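4-hydroxy-tetrahydrodipicolinate synthase (Thermotoga maritima, PDB 1O5K) probably catalyses the condensation of pyruvate with (S)-aspartate-beta-semialdehyde to 4-hydroxy-tetrahydrodipicolinate, a step of lysine biosynthesis, and assembles as a homotetramer. Local coordinates at residues K227-L232 and P253-L258; N263-K268 and V286-K291; E36-Y41 and A269-M274. All coordinates share one frame; numbering follows the deposited sequence.

Contacts 1 and 3 join helices 226-237 and 32-44 of the (β/α)8 barrel to the C-terminal helices 241-257 and 265-273; contact 2 joins helix 265-273 to the loop leading into helix 290-302. Contacts 2 and 3 thus share helix 265-273, their centres about 14 Å apart and Ala288 CB 3.7 Å from Ala269 CB. Contact 1 lies about 17 Å from contact 2 and 15 Å from contact 3, centre to centre; Leu258 at its end packs on Pro266, Val267 and Ala270. Lys173 carries a pyruvate adduct. From the side chain of Thr56, predicted to bind pyruvate, that of Leu271 is about 7 Å away, Ile265 about 10 Å and Met229 about 12 Å.

Contact 1. Residues K227-L232 and P253-L258; sequences KQMVEL and PLMKAL
Met229 and Leu232 meet Met255 without any ring, amide or other flat group between them, so there are no faces or edges to match: the contact is made of a thioether sulfur and methyl groups. Met255 supplies a single atom, its CE methyl, which lies 3.8 Å from Met229 SD and 4.1 Å from Leu232 CD1. The two methionines reach toward each other tip to tip, while Leu232, one helical turn beyond Met229, approaches the same methyl at a slant. The shapes of the two chains are complementary. Met255 runs out straight beyond CG (chi2 178°, chi3 179°) and spends its full length spanning the gap; in Met229, chi1 and chi2 (-62°) bring the sulfur to face Met255 CE, and the bend at chi3 turns its own methyl to the side. Such reach is needed because the backbones stand well apart, with Met229 CA 10.4 Å from Met255 CA, and only 84 Å² is buried between the segments. All three side chains are nevertheless buried, since neighbours complete the packing: Val247 and Leu251 of helix 241-257 lie against Leu232 and Met229 respectively, and Thr206 of helix 206-212 touches both. On the same helix as Met255, Lys256 points elsewhere and forms salt bridges with Asp204 and with Asp180 of the second subunit. The sulfur and methyls form an apolar seam between two consecutive helices, 226-237 and 241-257. In the DapA family fold this is the junction between the last helix of the (β/α)8 barrel and the first helix of the C-terminal helical domain.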
ATOM      1  N   LYS A 227       1.073 -22.750  26.602  1.00 25.41           N
ATOM      2  CA  LYS A 227       2.367 -23.395  26.862  1.00 27.81           C
ATOM      3  C   LYS A 227       3.317 -23.243  25.705  1.00 24.97           C
ATOM      4  O   LYS A 227       4.515 -23.022  25.928  1.00 23.53           O
ATOM      5  CB  LYS A 227       2.158 -24.878  27.144  1.00 27.98           C
ATOM      6  CG  LYS A 227       3.414 -25.725  27.346  1.00 33.35           C
ATOM      7  CD  LYS A 227       2.929 -27.121  27.775  1.00 44.96           C
ATOM      8  CE  LYS A 227       3.807 -28.243  27.266  1.00 55.79           C
ATOM      9  NZ  LYS A 227       3.156 -29.567  27.545  1.00 60.30           N
ATOM     10  N   GLN A 228       2.787 -23.327  24.489  1.00 25.69           N
ATOM     11  CA  GLN A 228       3.605 -23.222  23.266  1.00 25.92           C
ATOM     12  C   GLN A 228       4.138 -21.818  23.075  1.00 26.12           C
ATOM     13  O   GLN A 228       5.340 -21.623  22.764  1.00 26.16           O
ATOM     14  CB  GLN A 228       2.798 -23.705  22.041  1.00 26.53           C
ATOM     15  CG  GLN A 228       2.473 -25.176  22.102  1.00 32.17           C
ATOM     16  CD  GLN A 228       1.427 -25.596  23.153  1.00 39.12           C
ATOM     17  OE1 GLN A 228       0.455 -24.875  23.444  1.00 29.91           O
ATOM     18  NE2 GLN A 228       1.629 -26.793  23.718  1.00 44.66           N
ATOM     19  N   MET A 229       3.296 -20.797  23.293  1.00 25.16           N
ATOM     20  CA  MET A 229       3.828 -19.419  23.234  1.00 24.74           C
ATOM     21  C   MET A 229       4.843 -19.131  24.329  1.00 24.10           C
ATOM     22  O   MET A 229       5.852 -18.455  24.110  1.00 22.13           O
ATOM     23  CB  MET A 229       2.691 -18.396  23.321  1.00 24.08           C
ATOM     24  CG  MET A 229       1.831 -18.359  22.119  1.00 30.41           C
ATOM     25  SD  MET A 229       2.750 -17.870  20.572  1.00 32.79           S
ATOM     26  CE  MET A 229       3.210 -16.216  20.787  1.00 37.29           C
ATOM     27  N   VAL A 230       4.628 -19.694  25.502  1.00 22.34           N
ATOM     28  CA  VAL A 230       5.596 -19.542  26.586  1.00 21.22           C
ATOM     29  C   VAL A 230       6.913 -20.169  26.207  1.00 22.89           C
ATOM     30  O   VAL A 230       7.953 -19.600  26.468  1.00 25.55           O
ATOM     31  CB  VAL A 230       5.044 -20.156  27.906  1.00 24.90           C
ATOM     32  CG1 VAL A 230       6.105 -20.311  28.970  1.00 29.25           C
ATOM     33  CG2 VAL A 230       3.945 -19.297  28.422  1.00 24.15           C
ATOM     34  N   GLU A 231       6.866 -21.376  25.636  1.00 24.33           N
ATOM     35  CA  GLU A 231       8.058 -22.084  25.171  1.00 27.42           C
ATOM     36  C   GLU A 231       8.823 -21.303  24.102  1.00 22.51           C
ATOM     37  O   GLU A 231      10.027 -21.340  24.098  1.00 24.47           O
ATOM     38  CB  GLU A 231       7.655 -23.462  24.632  1.00 27.26           C
ATOM     39  CG  GLU A 231       8.745 -24.295  23.993  1.00 40.51           C
ATOM     40  CD  GLU A 231       8.228 -25.615  23.379  1.00 43.33           C
ATOM     41  OE1 GLU A 231       9.068 -26.549  23.215  1.00 56.99           O
ATOM     42  OE2 GLU A 231       7.006 -25.706  23.019  1.00 56.61           O
ATOM     43  N   LEU A 232       8.121 -20.653  23.195  1.00 23.37           N
ATOM     44  CA  LEU A 232       8.771 -19.861  22.168  1.00 23.31           C
ATOM     45  C   LEU A 232       9.669 -18.820  22.811  1.00 24.76           C
ATOM     46  O   LEU A 232      10.826 -18.684  22.426  1.00 25.01           O
ATOM     47  CB  LEU A 232       7.731 -19.237  21.232  1.00 22.73           C
ATOM     48  CG  LEU A 232       8.182 -18.459  19.983  1.00 26.06           C
ATOM     49  CD1 LEU A 232       7.020 -18.282  19.031  1.00 27.25           C
ATOM     50  CD2 LEU A 232       8.766 -17.095  20.342  1.00 29.10           C
ATOM     51  N   PRO A 253       0.728 -22.016  11.436  1.00 30.35           N
ATOM     52  CA  PRO A 253      -0.627 -22.274  10.925  1.00 30.73           C
ATOM     53  C   PRO A 253      -1.723 -21.766  11.857  1.00 29.14           C
ATOM     54  O   PRO A 253      -2.709 -21.181  11.387  1.00 28.96           O
ATOM     55  CB  PRO A 253      -0.687 -23.789  10.838  1.00 30.56           C
ATOM     56  CG  PRO A 253       0.789 -24.184  10.723  1.00 31.37           C
ATOM     57  CD  PRO A 253       1.513 -23.258  11.567  1.00 34.53           C
ATOM     58  N   LEU A 254      -1.512 -21.952  13.167  1.00 25.53           N
ATOM     59  CA  LEU A 254      -2.445 -21.471  14.161  1.00 27.51           C
ATOM     60  C   LEU A 254      -2.395 -19.970  14.217  1.00 27.11           C
ATOM     61  O   LEU A 254      -3.425 -19.313  14.296  1.00 29.45           O
ATOM     62  CB  LEU A 254      -2.164 -22.136  15.520  1.00 31.08           C
ATOM     63  CG  LEU A 254      -3.108 -21.783  16.653  1.00 31.46           C
ATOM     64  CD1 LEU A 254      -4.547 -22.109  16.276  1.00 32.98           C
ATOM     65  CD2 LEU A 254      -2.716 -22.524  17.858  1.00 30.67           C
ATOM     66  N   MET A 255      -1.194 -19.399  14.200  1.00 26.33           N
ATOM     67  CA  MET A 255      -1.054 -17.955  14.209  1.00 29.82           C
ATOM     68  C   MET A 255      -1.835 -17.333  13.067  1.00 30.85           C
ATOM     69  O   MET A 255      -2.563 -16.366  13.271  1.00 33.45           O
ATOM     70  CB  MET A 255       0.417 -17.575  14.140  1.00 29.03           C
ATOM     71  CG  MET A 255       1.149 -17.852  15.425  1.00 30.53           C
ATOM     72  SD  MET A 255       2.914 -17.407  15.206  1.00 36.95           S
ATOM     73  CE  MET A 255       3.555 -17.801  16.841  1.00 40.67           C
ATOM     74  N   LYS A 256      -1.727 -17.918  11.879  1.00 27.48           N
ATOM     75  CA  LYS A 256      -2.410 -17.381  10.702  1.00 31.77           C
ATOM     76  C   LYS A 256      -3.928 -17.603  10.768  1.00 29.55           C
ATOM     77  O   LYS A 256      -4.714 -16.692  10.463  1.00 28.57           O
ATOM     78  CB  LYS A 256      -1.845 -18.004   9.426  1.00 30.46           C
ATOM     79  CG  LYS A 256      -0.340 -17.711   9.313  1.00 36.63           C
ATOM     80  CD  LYS A 256      -0.034 -16.186   9.228  1.00 41.01           C
ATOM     81  CE  LYS A 256       1.402 -15.849   9.618  1.00 45.96           C
ATOM     82  NZ  LYS A 256       1.935 -14.583   8.950  1.00 44.31           N
ATOM     83  N   ALA A 257      -4.330 -18.803  11.190  1.00 25.46           N
ATOM     84  CA  ALA A 257      -5.742 -19.138  11.234  1.00 25.52           C
ATOM     85  C   ALA A 257      -6.522 -18.223  12.164  1.00 25.93           C
ATOM     86  O   ALA A 257      -7.730 -17.972  11.931  1.00 26.52           O
ATOM     87  CB  ALA A 257      -5.939 -20.583  11.632  1.00 24.97           C
ATOM     88  N   LEU A 258      -5.875 -17.755  13.241  1.00 24.82           N
ATOM     89  CA  LEU A 258      -6.567 -16.944  14.223  1.00 24.86           C
ATOM     90  C   LEU A 258      -6.846 -15.520  13.713  1.00 26.66           C
ATOM     91  O   LEU A 258      -7.499 -14.733  14.359  1.00 26.81           O
ATOM     92  CB  LEU A 258      -5.762 -16.962  15.563  1.00 23.75           C
ATOM     93  CG  LEU A 258      -5.855 -18.279  16.308  1.00 25.71           C
ATOM     94  CD1 LEU A 258      -5.006 -18.238  17.559  1.00 32.51           C
ATOM     95  CD2 LEU A 258      -7.339 -18.648  16.697  1.00 24.46           C
TER

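Contact 2. Residues N263-K268 and V286-K291; sequences NPIPVK and VPASEK
Val286 meets Ile265 through its backbone: its carbonyl O lies 3.3 Å from Ile265 CG1 and 3.4 Å from CD1 of the same side chain. At Pro287 the chain passes the other branch of the isoleucine, with Pro287 C 3.9 Å from Ile265 CG2. Ala288 then receives that methyl, which chi1 of -70° places anti to the backbone N: Ile265 CG2 is 3.8 Å from Ala288 CB and a tight 3.5 Å from Ala288 CA. A water bridges the backbones, accepting from Ala288 N at 2.9 Å and donating to Ile265 O at 2.7 Å. Ser289 N-caps helix 290-302, its OG accepting from Thr292 N, while its own N bonds to Glu261. Thr122 of the third subunit packs on Ile265 and Val286, so the contact borders a subunit interface. With an alanine in place of Ile265, the carbons meeting the Val286 carbonyl and Ala288 are gone, and a gap would probably open between helix 265-273 and the 286-288 loop, costing Thr122 of that subunit some packing. No direct hydrogen bond crosses, so the polar link rests on the water, while the Val286 oxygen lies buried against carbon without a partner, probably at some cost.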
ATOM      1  N   ASN A 263      -9.789 -10.589  14.592  1.00 24.39           N
ATOM      2  CA  ASN A 263      -9.664 -11.061  15.964  1.00 24.75           C
ATOM      3  C   ASN A 263     -10.577 -10.171  16.818  1.00 26.01           C
ATOM      4  O   ASN A 263     -10.545  -8.944  16.638  1.00 25.18           O
ATOM      5  CB  ASN A 263      -8.198 -10.848  16.391  1.00 26.72           C
ATOM      6  CG  ASN A 263      -7.974 -11.014  17.842  1.00 26.34           C
ATOM      7  OD1 ASN A 263      -7.506 -10.078  18.508  1.00 29.61           O
ATOM      8  ND2 ASN A 263      -8.200 -12.208  18.351  1.00 20.04           N
ATOM      9  N   PRO A 264     -11.325 -10.704  17.786  1.00 23.70           N
ATOM     10  CA  PRO A 264     -11.306 -12.114  18.235  1.00 23.64           C
ATOM     11  C   PRO A 264     -12.355 -13.085  17.672  1.00 24.08           C
ATOM     12  O   PRO A 264     -12.722 -14.045  18.373  1.00 22.10           O
ATOM     13  CB  PRO A 264     -11.529 -11.966  19.715  1.00 23.34           C
ATOM     14  CG  PRO A 264     -12.485 -10.801  19.823  1.00 28.60           C
ATOM     15  CD  PRO A 264     -12.123  -9.857  18.691  1.00 25.07           C
ATOM     16  N   ILE A 265     -12.839 -12.870  16.452  1.00 22.83           N
ATOM     17  CA  ILE A 265     -13.785 -13.788  15.888  1.00 23.76           C
ATOM     18  C   ILE A 265     -13.223 -15.215  15.817  1.00 23.56           C
ATOM     19  O   ILE A 265     -13.875 -16.155  16.348  1.00 22.87           O
ATOM     20  CB  ILE A 265     -14.353 -13.289  14.553  1.00 20.85           C
ATOM     21  CG1 ILE A 265     -15.261 -12.096  14.806  1.00 23.39           C
ATOM     22  CG2 ILE A 265     -15.112 -14.350  13.864  1.00 23.21           C
ATOM     23  CD1 ILE A 265     -15.591 -11.348  13.552  1.00 22.31           C
ATOM     24  N   PRO A 266     -12.056 -15.433  15.205  1.00 26.12           N
ATOM     25  CA  PRO A 266     -11.498 -16.813  15.162  1.00 24.81           C
ATOM     26  C   PRO A 266     -11.127 -17.406  16.510  1.00 25.77           C
ATOM     27  O   PRO A 266     -11.501 -18.555  16.799  1.00 23.85           O
ATOM     28  CB  PRO A 266     -10.242 -16.645  14.291  1.00 24.53           C
ATOM     29  CG  PRO A 266     -10.602 -15.424  13.420  1.00 26.63           C
ATOM     30  CD  PRO A 266     -11.159 -14.510  14.460  1.00 25.83           C
ATOM     31  N   VAL A 267     -10.492 -16.610  17.356  1.00 21.32           N
ATOM     32  CA  VAL A 267     -10.048 -17.167  18.671  1.00 23.46           C
ATOM     33  C   VAL A 267     -11.246 -17.609  19.555  1.00 24.17           C
ATOM     34  O   VAL A 267     -11.193 -18.679  20.218  1.00 22.61           O
ATOM     35  CB  VAL A 267      -9.050 -16.230  19.382  1.00 22.97           C
ATOM     36  CG1 VAL A 267      -9.720 -14.994  19.951  1.00 23.48           C
ATOM     37  CG2 VAL A 267      -8.316 -16.988  20.495  1.00 25.70           C
ATOM     38  N   LYS A 268     -12.360 -16.886  19.489  1.00 22.93           N
ATOM     39  CA  LYS A 268     -13.551 -17.312  20.219  1.00 25.14           C
ATOM     40  C   LYS A 268     -14.096 -18.611  19.635  1.00 27.01           C
ATOM     41  O   LYS A 268     -14.484 -19.475  20.386  1.00 24.42           O
ATOM     42  CB  LYS A 268     -14.624 -16.222  20.305  1.00 25.95           C
ATOM     43  CG  LYS A 268     -14.300 -15.150  21.340  1.00 26.98           C
ATOM     44  CD  LYS A 268     -15.443 -14.200  21.592  1.00 27.34           C
ATOM     45  CE  LYS A 268     -15.541 -13.850  23.043  1.00 29.56           C
ATOM     46  NZ  LYS A 268     -16.636 -12.941  23.385  1.00 26.22           N
ATOM     47  N   VAL A 286     -19.554 -10.677  14.914  1.00 23.16           N
ATOM     48  CA  VAL A 286     -20.447 -11.809  14.733  1.00 22.46           C
ATOM     49  C   VAL A 286     -19.594 -13.056  14.693  1.00 23.64           C
ATOM     50  O   VAL A 286     -18.387 -12.957  14.496  1.00 23.82           O
ATOM     51  CB  VAL A 286     -21.276 -11.734  13.457  1.00 25.92           C
ATOM     52  CG1 VAL A 286     -22.205 -10.467  13.427  1.00 27.20           C
ATOM     53  CG2 VAL A 286     -20.375 -11.851  12.206  1.00 30.49           C
ATOM     54  N   PRO A 287     -20.176 -14.215  14.977  1.00 23.44           N
ATOM     55  CA  PRO A 287     -19.428 -15.475  14.918  1.00 25.18           C
ATOM     56  C   PRO A 287     -18.759 -15.816  13.580  1.00 24.21           C
ATOM     57  O   PRO A 287     -19.210 -15.453  12.487  1.00 22.40           O
ATOM     58  CB  PRO A 287     -20.487 -16.529  15.262  1.00 29.88           C
ATOM     59  CG  PRO A 287     -21.436 -15.802  16.173  1.00 28.26           C
ATOM     60  CD  PRO A 287     -21.537 -14.422  15.489  1.00 26.33           C
ATOM     61  N   ALA A 288     -17.705 -16.604  13.716  1.00 25.67           N
ATOM     62  CA  ALA A 288     -16.885 -17.059  12.620  1.00 26.45           C
ATOM     63  C   ALA A 288     -17.706 -17.772  11.600  1.00 25.64           C
ATOM     64  O   ALA A 288     -18.715 -18.425  11.931  1.00 23.59           O
ATOM     65  CB  ALA A 288     -15.775 -18.013  13.122  1.00 23.39           C
ATOM     66  N   SER A 289     -17.303 -17.614  10.338  1.00 23.92           N
ATOM     67  CA  SER A 289     -17.908 -18.390   9.256  1.00 26.45           C
ATOM     68  C   SER A 289     -17.581 -19.862   9.417  1.00 26.35           C
ATOM     69  O   SER A 289     -16.607 -20.209  10.073  1.00 25.22           O
ATOM     70  CB  SER A 289     -17.349 -17.980   7.912  1.00 29.35           C
ATOM     71  OG  SER A 289     -16.005 -18.418   7.812  1.00 33.54           O
ATOM     72  N   GLU A 290     -18.374 -20.720   8.778  1.00 26.41           N
ATOM     73  CA  GLU A 290     -18.117 -22.182   8.796  1.00 30.09           C
ATOM     74  C   GLU A 290     -16.752 -22.577   8.219  1.00 28.99           C
ATOM     75  O   GLU A 290     -16.131 -23.531   8.680  1.00 26.64           O
ATOM     76  CB  GLU A 290     -19.190 -22.926   7.989  1.00 29.89           C
ATOM     77  CG  GLU A 290     -20.565 -22.894   8.634  1.00 41.34           C
ATOM     78  N   LYS A 291     -16.330 -21.871   7.174  1.00 28.92           N
ATOM     79  CA  LYS A 291     -14.997 -22.028   6.609  1.00 30.92           C
ATOM     80  C   LYS A 291     -13.889 -21.806   7.643  1.00 27.66           C
ATOM     81  O   LYS A 291     -12.985 -22.633   7.740  1.00 27.95           O
ATOM     82  CB  LYS A 291     -14.797 -21.094   5.394  1.00 32.58           C
ATOM     83  CG  LYS A 291     -15.451 -21.663   4.128  1.00 44.91           C
ATOM     84  CD  LYS A 291     -15.196 -20.791   2.907  1.00 41.12           C
ATOM     85  CE  LYS A 291     -16.044 -21.241   1.703  1.00 51.14           C
ATOM     86  NZ  LYS A 291     -16.000 -20.213   0.599  1.00 59.09           N
TER
HETATM   87  O   HOH W   1     -16.480 -16.902  16.326  1.00 17.58           O

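Contact 3. Residues E36-Y41 and A269-M274; sequences ERLVRY and AALNLM
Leu38 and Leu271 bring helix 32-44 of the (β/α)8 barrel against helix 265-273, which belongs to the C-terminal helical domain of the DapA fold. From CB, Leu38 heads for the opposing helix, and with CG anti to the backbone N (chi1 -171°) its fork opens onto Leu271. At the end of one branch, Leu38 CD1 lies 3.9 Å from Leu271 CD2; at the end of the other, Leu38 CD2 lies 4.1 Å from Leu271 CD1. The two isobutyl groups thus meet methyl to methyl, each fork using both prongs, and they cross at about a right angle. Both leucines are buried and touch Val22, just after strand 16-20, with Ile21 and Asn223 also against Leu38, so the pair packs between the end of that strand and the two helices. The Leu38 and Leu271 CA atoms are 9.0 Å apart.

Three residues further along each segment a second pair meets. Met274, bent at chi3, presents its CE methyl to the hydroxyl of Tyr41, with CE 3.8 Å from OH, and these side chains also cross at roughly a right angle. That hydroxyl is hydrogen-bonded to the carbonyl of Val224, so the methionine methyl rests beside an oxygen already engaged elsewhere.

Away from the contact, Glu36 and Arg40 are linked one turn apart on helix 32-44, and the other carboxylate oxygen of Glu36 pairs with Arg73. Arg40 NH2 donates to Glu36 OE1 at 2.6 Å, reaching it from the anti side and 34° out of the carboxylate plane, and Arg40 NE adds a weak bond to that oxygen at 3.0 Å.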
ATOM      1  N   GLU A  36     -13.281 -17.741  34.217  1.00 24.40           N
ATOM      2  CA  GLU A  36     -12.421 -18.269  35.277  1.00 25.57           C
ATOM      3  C   GLU A  36     -11.684 -19.570  34.856  1.00 25.35           C
ATOM      4  O   GLU A  36     -10.490 -19.733  35.174  1.00 24.70           O
ATOM      5  CB  GLU A  36     -13.197 -18.424  36.579  1.00 24.75           C
ATOM      6  CG  GLU A  36     -12.435 -19.214  37.620  1.00 35.51           C
ATOM      7  CD  GLU A  36     -13.008 -19.097  39.016  1.00 45.63           C
ATOM      8  OE1 GLU A  36     -12.462 -19.798  39.889  1.00 45.74           O
ATOM      9  OE2 GLU A  36     -13.963 -18.308  39.231  1.00 42.39           O
ATOM     10  N   ARG A  37     -12.358 -20.439  34.098  1.00 24.92           N
ATOM     11  CA  ARG A  37     -11.728 -21.636  33.510  1.00 27.58           C
ATOM     12  C   ARG A  37     -10.565 -21.276  32.584  1.00 25.61           C
ATOM     13  O   ARG A  37      -9.533 -21.968  32.553  1.00 24.81           O
ATOM     14  CB  ARG A  37     -12.724 -22.470  32.680  1.00 28.33           C
ATOM     15  CG  ARG A  37     -13.704 -23.289  33.459  1.00 39.81           C
ATOM     16  CD  ARG A  37     -14.394 -24.430  32.615  1.00 42.36           C
ATOM     17  NE  ARG A  37     -15.227 -23.945  31.500  1.00 54.10           N
ATOM     18  CZ  ARG A  37     -16.551 -23.732  31.567  1.00 60.18           C
ATOM     19  NH1 ARG A  37     -17.226 -23.959  32.697  1.00 59.06           N
ATOM     20  NH2 ARG A  37     -17.216 -23.292  30.499  1.00 57.19           N
ATOM     21  N   LEU A  38     -10.763 -20.228  31.804  1.00 24.74           N
ATOM     22  CA  LEU A  38      -9.752 -19.755  30.875  1.00 24.95           C
ATOM     23  C   LEU A  38      -8.560 -19.154  31.631  1.00 26.05           C
ATOM     24  O   LEU A  38      -7.419 -19.430  31.274  1.00 25.05           O
ATOM     25  CB  LEU A  38     -10.350 -18.763  29.876  1.00 24.90           C
ATOM     26  CG  LEU A  38      -9.430 -18.379  28.738  1.00 33.78           C
ATOM     27  CD1 LEU A  38      -8.902 -19.648  28.026  1.00 37.73           C
ATOM     28  CD2 LEU A  38     -10.102 -17.405  27.739  1.00 32.12           C
ATOM     29  N   VAL A  39      -8.827 -18.354  32.666  1.00 24.84           N
ATOM     30  CA  VAL A  39      -7.737 -17.762  33.469  1.00 26.17           C
ATOM     31  C   VAL A  39      -6.928 -18.905  34.090  1.00 22.86           C
ATOM     32  O   VAL A  39      -5.725 -18.905  33.995  1.00 27.02           O
ATOM     33  CB  VAL A  39      -8.263 -16.814  34.534  1.00 24.37           C
ATOM     34  CG1 VAL A  39      -7.147 -16.356  35.506  1.00 23.45           C
ATOM     35  CG2 VAL A  39      -8.951 -15.607  33.863  1.00 25.13           C
ATOM     36  N   ARG A  40      -7.598 -19.915  34.645  1.00 25.89           N
ATOM     37  CA  ARG A  40      -6.873 -21.031  35.263  1.00 27.28           C
ATOM     38  C   ARG A  40      -5.970 -21.782  34.245  1.00 27.37           C
ATOM     39  O   ARG A  40      -4.821 -22.126  34.546  1.00 24.40           O
ATOM     40  CB  ARG A  40      -7.827 -21.975  35.982  1.00 27.16           C
ATOM     41  CG  ARG A  40      -8.486 -21.306  37.191  1.00 32.37           C
ATOM     42  CD  ARG A  40      -9.412 -22.235  38.023  1.00 36.71           C
ATOM     43  NE  ARG A  40     -10.071 -21.410  39.039  1.00 52.27           N
ATOM     44  CZ  ARG A  40      -9.467 -20.918  40.126  1.00 57.76           C
ATOM     45  NH1 ARG A  40      -8.190 -21.206  40.391  1.00 66.45           N
ATOM     46  NH2 ARG A  40     -10.139 -20.141  40.972  1.00 54.90           N
ATOM     47  N   TYR A  41      -6.462 -21.959  33.031  1.00 27.27           N
ATOM     48  CA  TYR A  41      -5.652 -22.515  31.924  1.00 26.28           C
ATOM     49  C   TYR A  41      -4.409 -21.707  31.608  1.00 24.37           C
ATOM     50  O   TYR A  41      -3.365 -22.275  31.334  1.00 25.78           O
ATOM     51  CB  TYR A  41      -6.573 -22.631  30.702  1.00 23.48           C
ATOM     52  CG  TYR A  41      -6.021 -23.231  29.418  1.00 22.83           C
ATOM     53  CD1 TYR A  41      -5.495 -24.518  29.388  1.00 28.96           C
ATOM     54  CD2 TYR A  41      -6.148 -22.547  28.206  1.00 23.33           C
ATOM     55  CE1 TYR A  41      -5.060 -25.077  28.201  1.00 26.63           C
ATOM     56  CE2 TYR A  41      -5.705 -23.115  27.003  1.00 20.81           C
ATOM     57  CZ  TYR A  41      -5.187 -24.369  26.994  1.00 25.13           C
ATOM     58  OH  TYR A  41      -4.780 -24.925  25.779  1.00 27.36           O
ATOM     59  N   ALA A 269     -14.093 -18.755  18.305  1.00 22.15           N
ATOM     60  CA  ALA A 269     -14.569 -20.024  17.686  1.00 24.00           C
ATOM     61  C   ALA A 269     -13.663 -21.205  18.099  1.00 22.36           C
ATOM     62  O   ALA A 269     -14.140 -22.275  18.413  1.00 22.90           O
ATOM     63  CB  ALA A 269     -14.703 -19.896  16.171  1.00 25.04           C
ATOM     64  N   ALA A 270     -12.360 -20.955  18.155  1.00 22.21           N
ATOM     65  CA  ALA A 270     -11.365 -21.905  18.629  1.00 22.41           C
ATOM     66  C   ALA A 270     -11.591 -22.318  20.105  1.00 23.93           C
ATOM     67  O   ALA A 270     -11.618 -23.513  20.441  1.00 20.93           O
ATOM     68  CB  ALA A 270      -9.935 -21.306  18.426  1.00 24.83           C
ATOM     69  N   LEU A 271     -11.766 -21.335  20.986  1.00 21.03           N
ATOM     70  CA  LEU A 271     -12.055 -21.610  22.409  1.00 21.05           C
ATOM     71  C   LEU A 271     -13.347 -22.402  22.571  1.00 24.39           C
ATOM     72  O   LEU A 271     -13.454 -23.327  23.429  1.00 22.64           O
ATOM     73  CB  LEU A 271     -12.088 -20.304  23.186  1.00 23.69           C
ATOM     74  CG  LEU A 271     -10.653 -19.734  23.368  1.00 20.27           C
ATOM     75  CD1 LEU A 271     -10.773 -18.302  23.828  1.00 25.61           C
ATOM     76  CD2 LEU A 271      -9.889 -20.520  24.364  1.00 26.18           C
ATOM     77  N   ASN A 272     -14.321 -22.101  21.736  1.00 24.32           N
ATOM     78  CA  ASN A 272     -15.555 -22.893  21.776  1.00 24.54           C
ATOM     79  C   ASN A 272     -15.349 -24.364  21.337  1.00 25.66           C
ATOM     80  O   ASN A 272     -15.866 -25.333  21.978  1.00 22.34           O
ATOM     81  CB  ASN A 272     -16.623 -22.223  20.907  1.00 23.19           C
ATOM     82  CG  ASN A 272     -17.910 -23.011  20.842  1.00 25.11           C
ATOM     83  OD1 ASN A 272     -18.288 -23.479  19.780  1.00 24.61           O
ATOM     84  ND2 ASN A 272     -18.612 -23.136  21.971  1.00 23.36           N
ATOM     85  N   LEU A 273     -14.620 -24.560  20.241  1.00 24.79           N
ATOM     86  CA  LEU A 273     -14.316 -25.917  19.782  1.00 25.85           C
ATOM     87  C   LEU A 273     -13.632 -26.689  20.916  1.00 24.96           C
ATOM     88  O   LEU A 273     -13.896 -27.858  21.130  1.00 23.51           O
ATOM     89  CB  LEU A 273     -13.411 -25.884  18.554  1.00 25.75           C
ATOM     90  CG  LEU A 273     -14.058 -25.488  17.235  1.00 22.40           C
ATOM     91  CD1 LEU A 273     -12.996 -25.233  16.171  1.00 28.54           C
ATOM     92  CD2 LEU A 273     -15.020 -26.532  16.729  1.00 30.57           C
ATOM     93  N   MET A 274     -12.783 -25.991  21.668  1.00 24.73           N
ATOM     94  CA  MET A 274     -12.038 -26.605  22.744  1.00 26.67           C
ATOM     95  C   MET A 274     -12.876 -26.805  24.015  1.00 29.81           C
ATOM     96  O   MET A 274     -12.405 -27.422  24.942  1.00 28.87           O
ATOM     97  CB  MET A 274     -10.766 -25.797  23.051  1.00 24.88           C
ATOM     98  CG  MET A 274      -9.756 -25.940  21.931  1.00 24.86           C
ATOM     99  SD  MET A 274      -8.406 -24.707  22.079  1.00 31.04           S
ATOM    100  CE  MET A 274      -7.428 -25.595  23.155  1.00 31.65           C
TER